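Local atomic coordinates of glutathione S-transferase (PDB entry 4MP4), a protein that probably catalyses the conjugation of glutathione to electrophilic substrates. Residues 15-20 with 119-124; 20-25 with 166-171. One frame throughout, in Å; residues are numbered along the deposited sequence.

Contact 1. Residues 15-20 with 119-124; sequences QFLSPY and RPTDVI
Thr121 OG1 donates a hydrogen bond to Leu17 O, the one hydrogen bond that joins residues 15-20 to 119-124. The modelled length of 2.5 Å is very short, and the exact value is doubtful. The hydroxyl lies between the backbone N and the carbonyl carbon of its own residue (chi1 56°). This rotation points OG1 at Leu17 and leaves the methyl to pack beside the bond. Thr121 CG2 is 3.4 Å from Leu17 O and 4.2 Å from Pro19 CD; the Thr121 and Pro19 side chains cross at about a right angle. Leu17 CB also lies 3.5 Å from Thr121 OG1. The end of Leu17 turns to Asp122 instead. Its CD1 methyl comes within 3.5 Å of Asp122 OD2. This is a methyl against a carboxylate oxygen, and the two side chains meet almost at right angles.

The next shell fixes both backbones. Asp13 receives Leu17 N and Ser18 N with its two carboxylate oxygens, which holds the loop that presents Leu17 O. Ser18 is the N-cap of the helix that follows. Its OG accepts from Ala21 N, and more weakly from Tyr20 N at 3.3 Å. On the other segment, Arg176 NE donates to Arg119 O. The contact bridges the thioredoxin-like and helical domains of the glutathione S-transferase fold. It joins the loop between strand 8-13 and helix 19-30 to the turn that leads into helix 122-125. Helix 165-178 touches both segments, through Leu172 and Arg176, while helix 199-215 reaches Leu17 through Arg208.

Contact 2. Residues 20-25 with 166-171; sequences YAFTVF and VDAELA
Glu169 lays its side chain against Thr23, crossing it at about a right angle. From CB the chain turns back beside its own backbone N, with CG anti to the carbonyl carbon (chi1 -61°). That turn brings CG to the threonine, 3.8 Å from Thr23 CG2 and 3.9 Å from Thr23 OG1. The chain then runs on extended. Its CD passes 4.1 Å from Thr23 CG2. At the tip, OE2 lies 3.4 Å from the same methyl and accepts a hydrogen bond from Gln105 NE2. With CG2 anti to the backbone N, Thr23 turns its methyl to the carboxylate oxygen. Its hydroxyl is bonded to Pro19 O, one turn earlier in helix 19-30.

Beside this pair, Phe22 meets Ala168 edge-on. Ala168 O lies in the plane of the ring, 3.7 Å from Phe22 CE2. The same ring carbon is 4.4 Å from Ala168 CB, a looser apolar touch. Trp204 of helix 199-215 meets the Phe22 ring edge-to-face and so helps to set it.

The contact joins helix 19-30 of the thioredoxin-like domain to helix 165-178 of the all-helical domain, near the centre of the chain. Leu78 of helix 74-84 also packs on Thr23.

Thr23 OG1 and Glu169 OE2 thus have their bonds outside this pairing. The closest touches across it set carbon against the oxygens Glu169 OE2 and Ala168 O. The amide of Gln105 probably eases the cost of placing a carboxylate oxygen against a methyl. The ring-edge C-H groups, slightly positive, suit the carbonyl oxygen of Ala168.

In the fold
Both contacts pair helix 19-30, or the loop leading into it, with the C-terminal helical domain, and their segments overlap at Tyr20. Their centres are about 11 Å apart. Contact 2 is the core one, about 2 Å from the centre of the chain. Contact 1 is only partly buried, about 10 Å from that centre. The chemistry follows the place. Just before the helix, a loop carbonyl takes a threonine hydroxyl. Within the helix, contact 2 has no such bond, and the helices meet by van der Waals touches of side chains and of one backbone carbonyl oxygen. Helix 165-178 is one side of contact 2 and also touches contact 1.

Contact 1. Residues 15-20 with 119-124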
loop_
_atom_site.group_PDB
_atom_site.type_symbol
_atom_site.label_atom_id
_atom_site.label_comp_id
_atom_site.label_asym_id
_atom_site.label_seq_id
_atom_site.Cartn_x
_atom_site.Cartn_y
_atom_site.Cartn_z
ATOM N N GLN A 15 -6.085 22.017 -2.752
ATOM C CA GLN A 15 -6.939 22.267 -1.606
ATOM C C GLN A 15 -6.417 21.622 -0.330
ATOM O O GLN A 15 -7.071 21.692 0.699
ATOM C CB GLN A 15 -8.363 21.795 -1.883
ATOM C CG GLN A 15 -9.271 22.811 -2.551
ATOM C CD GLN A 15 -10.567 22.172 -2.979
ATOM O OE1 GLN A 15 -11.621 22.398 -2.372
ATOM N NE2 GLN A 15 -10.494 21.329 -4.011
ATOM N N PHE A 16 -5.250 20.987 -0.411
ATOM C CA PHE A 16 -4.610 20.355 0.747
ATOM C C PHE A 16 -5.488 19.332 1.468
ATOM O O PHE A 16 -5.386 19.177 2.677
ATOM C CB PHE A 16 -4.163 21.415 1.750
ATOM C CG PHE A 16 -2.975 22.198 1.309
ATOM C CD1 PHE A 16 -3.072 23.100 0.243
ATOM C CD2 PHE A 16 -1.755 22.045 1.955
ATOM C CE1 PHE A 16 -1.969 23.828 -0.182
ATOM C CE2 PHE A 16 -0.643 22.782 1.544
ATOM C CZ PHE A 16 -0.752 23.672 0.471
ATOM N N LEU A 17 -6.344 18.641 0.722
ATOM C CA LEU A 17 -7.257 17.656 1.288
ATOM C C LEU A 17 -6.648 16.263 1.347
ATOM O O LEU A 17 -7.196 15.378 1.993
ATOM C CB LEU A 17 -8.543 17.580 0.462
ATOM C CG LEU A 17 -9.411 18.834 0.342
ATOM C CD1 LEU A 17 -10.675 18.497 -0.396
ATOM C CD2 LEU A 17 -9.732 19.421 1.722
ATOM N N SER A 18 -5.528 16.063 0.665
ATOM C CA SER A 18 -4.928 14.742 0.562
ATOM C C SER A 18 -4.352 14.243 1.883
ATOM O O SER A 18 -3.522 14.907 2.491
ATOM C CB SER A 18 -3.825 14.736 -0.499
ATOM O OG SER A 18 -3.094 13.527 -0.443
ATOM N N PRO A 19 -4.780 13.054 2.324
ATOM C CA PRO A 19 -4.233 12.476 3.557
ATOM C C PRO A 19 -2.794 11.942 3.362
ATOM O O PRO A 19 -2.021 11.892 4.322
ATOM C CB PRO A 19 -5.209 11.332 3.856
ATOM C CG PRO A 19 -5.675 10.900 2.470
ATOM C CD PRO A 19 -5.790 12.183 1.689
ATOM N N TYR A 20 -2.435 11.558 2.141
ATOM C CA TYR A 20 -1.087 11.038 1.890
ATOM C C TYR A 20 -0.057 12.152 1.708
ATOM O O TYR A 20 1.083 11.997 2.126
ATOM C CB TYR A 20 -1.097 10.038 0.723
ATOM C CG TYR A 20 -2.292 9.136 0.859
ATOM C CD1 TYR A 20 -2.393 8.244 1.924
ATOM C CD2 TYR A 20 -3.355 9.230 -0.026
ATOM C CE1 TYR A 20 -3.513 7.456 2.086
ATOM C CE2 TYR A 20 -4.480 8.446 0.126
ATOM C CZ TYR A 20 -4.554 7.562 1.180
ATOM O OH TYR A 20 -5.679 6.799 1.333
ATOM N N ARG A 119 -16.538 9.206 4.378
ATOM C CA ARG A 119 -16.046 10.275 5.229
ATOM C C ARG A 119 -14.739 10.794 4.663
ATOM O O ARG A 119 -13.669 10.551 5.234
ATOM C CB ARG A 119 -15.845 9.788 6.669
ATOM C CG ARG A 119 -17.124 9.332 7.387
ATOM C CD ARG A 119 -18.013 10.527 7.732
ATOM N NE ARG A 119 -19.176 10.167 8.536
ATOM C CZ ARG A 119 -20.402 9.993 8.045
ATOM N NH1 ARG A 119 -20.630 10.132 6.743
ATOM N NH2 ARG A 119 -21.401 9.675 8.860
ATOM N N PRO A 120 -14.816 11.510 3.525
ATOM C CA PRO A 120 -13.595 12.025 2.887
ATOM C C PRO A 120 -12.983 13.117 3.756
ATOM O O PRO A 120 -13.668 13.599 4.667
ATOM C CB PRO A 120 -14.101 12.580 1.546
ATOM C CG PRO A 120 -15.540 12.912 1.798
ATOM C CD PRO A 120 -16.038 11.881 2.787
ATOM N N THR A 121 -11.736 13.505 3.505
ATOM C CA THR A 121 -11.083 14.500 4.370
ATOM C C THR A 121 -11.776 15.877 4.393
ATOM O O THR A 121 -11.505 16.698 5.259
ATOM C CB THR A 121 -9.636 14.690 4.002
ATOM O OG1 THR A 121 -9.554 15.045 2.616
ATOM C CG2 THR A 121 -8.847 13.407 4.269
ATOM N N ASP A 122 -12.664 16.106 3.436
ATOM C CA ASP A 122 -13.574 17.249 3.421
ATOM C C ASP A 122 -14.288 17.416 4.770
ATOM O O ASP A 122 -14.506 18.535 5.230
ATOM C CB ASP A 122 -14.622 17.056 2.305
ATOM C CG ASP A 122 -13.992 16.791 0.954
ATOM O OD1 ASP A 122 -13.442 15.684 0.734
ATOM O OD2 ASP A 122 -14.046 17.694 0.093
ATOM N N VAL A 123 -14.659 16.302 5.404
ATOM C CA VAL A 123 -15.357 16.366 6.690
ATOM C C VAL A 123 -14.465 16.882 7.828
ATOM O O VAL A 123 -14.958 17.539 8.759
ATOM C CB VAL A 123 -16.045 15.028 7.064
ATOM C CG1 VAL A 123 -16.792 14.478 5.858
ATOM C CG2 VAL A 123 -15.050 14.009 7.592
ATOM N N ILE A 124 -13.157 16.632 7.726
ATOM C CA ILE A 124 -12.184 17.144 8.695
ATOM C C ILE A 124 -11.891 18.631 8.479
ATOM O O ILE A 124 -11.771 19.393 9.435
ATOM C CB ILE A 124 -10.838 16.362 8.627
ATOM C CG1 ILE A 124 -11.052 14.880 8.931
ATOM C CG2 ILE A 124 -9.779 16.985 9.544
ATOM C CD1 ILE A 124 -9.848 14.023 8.607
#

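Contact 2. Residues 20-25 with 166-171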
loop_
_atom_site.group_PDB
_atom_site.type_symbol
_atom_site.label_atom_id
_atom_site.label_comp_id
_atom_site.label_asym_id
_atom_site.label_seq_id
_atom_site.Cartn_x
_atom_site.Cartn_y
_atom_site.Cartn_z
ATOM N N TYR A 20 -2.435 11.558 2.141
ATOM C CA TYR A 20 -1.087 11.038 1.890
ATOM C C TYR A 20 -0.057 12.152 1.708
ATOM O O TYR A 20 1.083 11.997 2.126
ATOM C CB TYR A 20 -1.097 10.038 0.723
ATOM C CG TYR A 20 -2.292 9.136 0.859
ATOM C CD1 TYR A 20 -2.393 8.244 1.924
ATOM C CD2 TYR A 20 -3.355 9.230 -0.026
ATOM C CE1 TYR A 20 -3.513 7.456 2.086
ATOM C CE2 TYR A 20 -4.480 8.446 0.126
ATOM C CZ TYR A 20 -4.554 7.562 1.180
ATOM O OH TYR A 20 -5.679 6.799 1.333
ATOM N N ALA A 21 -0.470 13.276 1.117
ATOM C CA ALA A 21 0.387 14.462 1.059
ATOM C C ALA A 21 0.628 14.937 2.478
ATOM O O ALA A 21 1.757 15.269 2.849
ATOM C CB ALA A 21 -0.254 15.583 0.239
ATOM N N PHE A 22 -0.448 14.984 3.261
ATOM C CA PHE A 22 -0.342 15.302 4.678
ATOM C C PHE A 22 0.742 14.449 5.357
ATOM O O PHE A 22 1.623 14.961 6.046
ATOM C CB PHE A 22 -1.704 15.117 5.348
ATOM C CG PHE A 22 -1.645 14.939 6.841
ATOM C CD1 PHE A 22 -1.450 16.029 7.676
ATOM C CD2 PHE A 22 -1.810 13.686 7.412
ATOM C CE1 PHE A 22 -1.421 15.872 9.058
ATOM C CE2 PHE A 22 -1.769 13.522 8.792
ATOM C CZ PHE A 22 -1.581 14.618 9.618
ATOM N N THR A 23 0.691 13.152 5.106
ATOM C CA THR A 23 1.578 12.184 5.743
ATOM C C THR A 23 3.071 12.372 5.402
ATOM O O THR A 23 3.946 12.244 6.273
ATOM C CB THR A 23 1.118 10.777 5.364
ATOM O OG1 THR A 23 -0.223 10.589 5.839
ATOM C CG2 THR A 23 2.026 9.728 5.953
ATOM N N VAL A 24 3.356 12.692 4.144
ATOM C CA VAL A 24 4.729 12.980 3.721
ATOM C C VAL A 24 5.253 14.316 4.265
ATOM O O VAL A 24 6.412 14.415 4.684
ATOM C CB VAL A 24 4.868 12.944 2.190
ATOM C CG1 VAL A 24 6.284 13.323 1.767
ATOM C CG2 VAL A 24 4.488 11.563 1.665
ATOM N N PHE A 25 4.401 15.336 4.256
ATOM C CA PHE A 25 4.732 16.633 4.848
ATOM C C PHE A 25 5.135 16.442 6.300
ATOM O O PHE A 25 6.149 17.016 6.754
ATOM C CB PHE A 25 3.524 17.566 4.765
ATOM C CG PHE A 25 3.684 18.874 5.509
ATOM C CD1 PHE A 25 3.341 18.980 6.852
ATOM C CD2 PHE A 25 4.111 20.013 4.846
ATOM C CE1 PHE A 25 3.475 20.186 7.532
ATOM C CE2 PHE A 25 4.239 21.221 5.518
ATOM C CZ PHE A 25 3.908 21.307 6.863
ATOM N N VAL A 166 2.882 6.561 11.902
ATOM C CA VAL A 166 1.627 5.832 11.875
ATOM C C VAL A 166 0.654 6.426 12.901
ATOM O O VAL A 166 -0.576 6.297 12.758
ATOM C CB VAL A 166 1.824 4.296 12.080
ATOM C CG1 VAL A 166 0.508 3.563 11.898
ATOM C CG2 VAL A 166 2.823 3.748 11.092
ATOM N N ASP A 167 1.190 7.097 13.925
ATOM C CA ASP A 167 0.304 7.805 14.854
ATOM C C ASP A 167 -0.461 8.886 14.095
ATOM O O ASP A 167 -1.684 9.054 14.273
ATOM C CB ASP A 167 1.049 8.405 16.054
ATOM C CG ASP A 167 1.598 7.335 17.007
ATOM O OD1 ASP A 167 0.781 6.641 17.686
ATOM O OD2 ASP A 167 2.856 7.203 17.079
ATOM N N ALA A 168 0.250 9.585 13.215
ATOM C CA ALA A 168 -0.355 10.675 12.463
ATOM C C ALA A 168 -1.390 10.124 11.466
ATOM O O ALA A 168 -2.431 10.753 11.220
ATOM C CB ALA A 168 0.716 11.516 11.764
ATOM N N GLU A 169 -1.116 8.938 10.927
ATOM C CA GLU A 169 -1.996 8.324 9.933
ATOM C C GLU A 169 -3.279 7.797 10.583
ATOM O O GLU A 169 -4.366 7.920 10.016
ATOM C CB GLU A 169 -1.282 7.192 9.182
ATOM C CG GLU A 169 -0.050 7.616 8.394
ATOM C CD GLU A 169 0.826 6.419 7.967
ATOM O OE1 GLU A 169 0.610 5.312 8.489
ATOM O OE2 GLU A 169 1.725 6.582 7.116
ATOM N N LEU A 170 -3.145 7.207 11.772
ATOM C CA LEU A 170 -4.285 6.663 12.494
ATOM C C LEU A 170 -5.178 7.791 12.991
ATOM O O LEU A 170 -6.396 7.733 12.843
ATOM C CB LEU A 170 -3.824 5.796 13.675
ATOM C CG LEU A 170 -4.931 5.166 14.537
ATOM C CD1 LEU A 170 -5.771 4.160 13.740
ATOM C CD2 LEU A 170 -4.339 4.489 15.758
ATOM N N ALA A 171 -4.569 8.816 13.578
ATOM C CA ALA A 171 -5.325 9.979 14.035
ATOM C C ALA A 171 -6.164 10.585 12.914
ATOM O O ALA A 171 -7.331 10.893 13.122
ATOM C CB ALA A 171 -4.413 11.036 14.648
#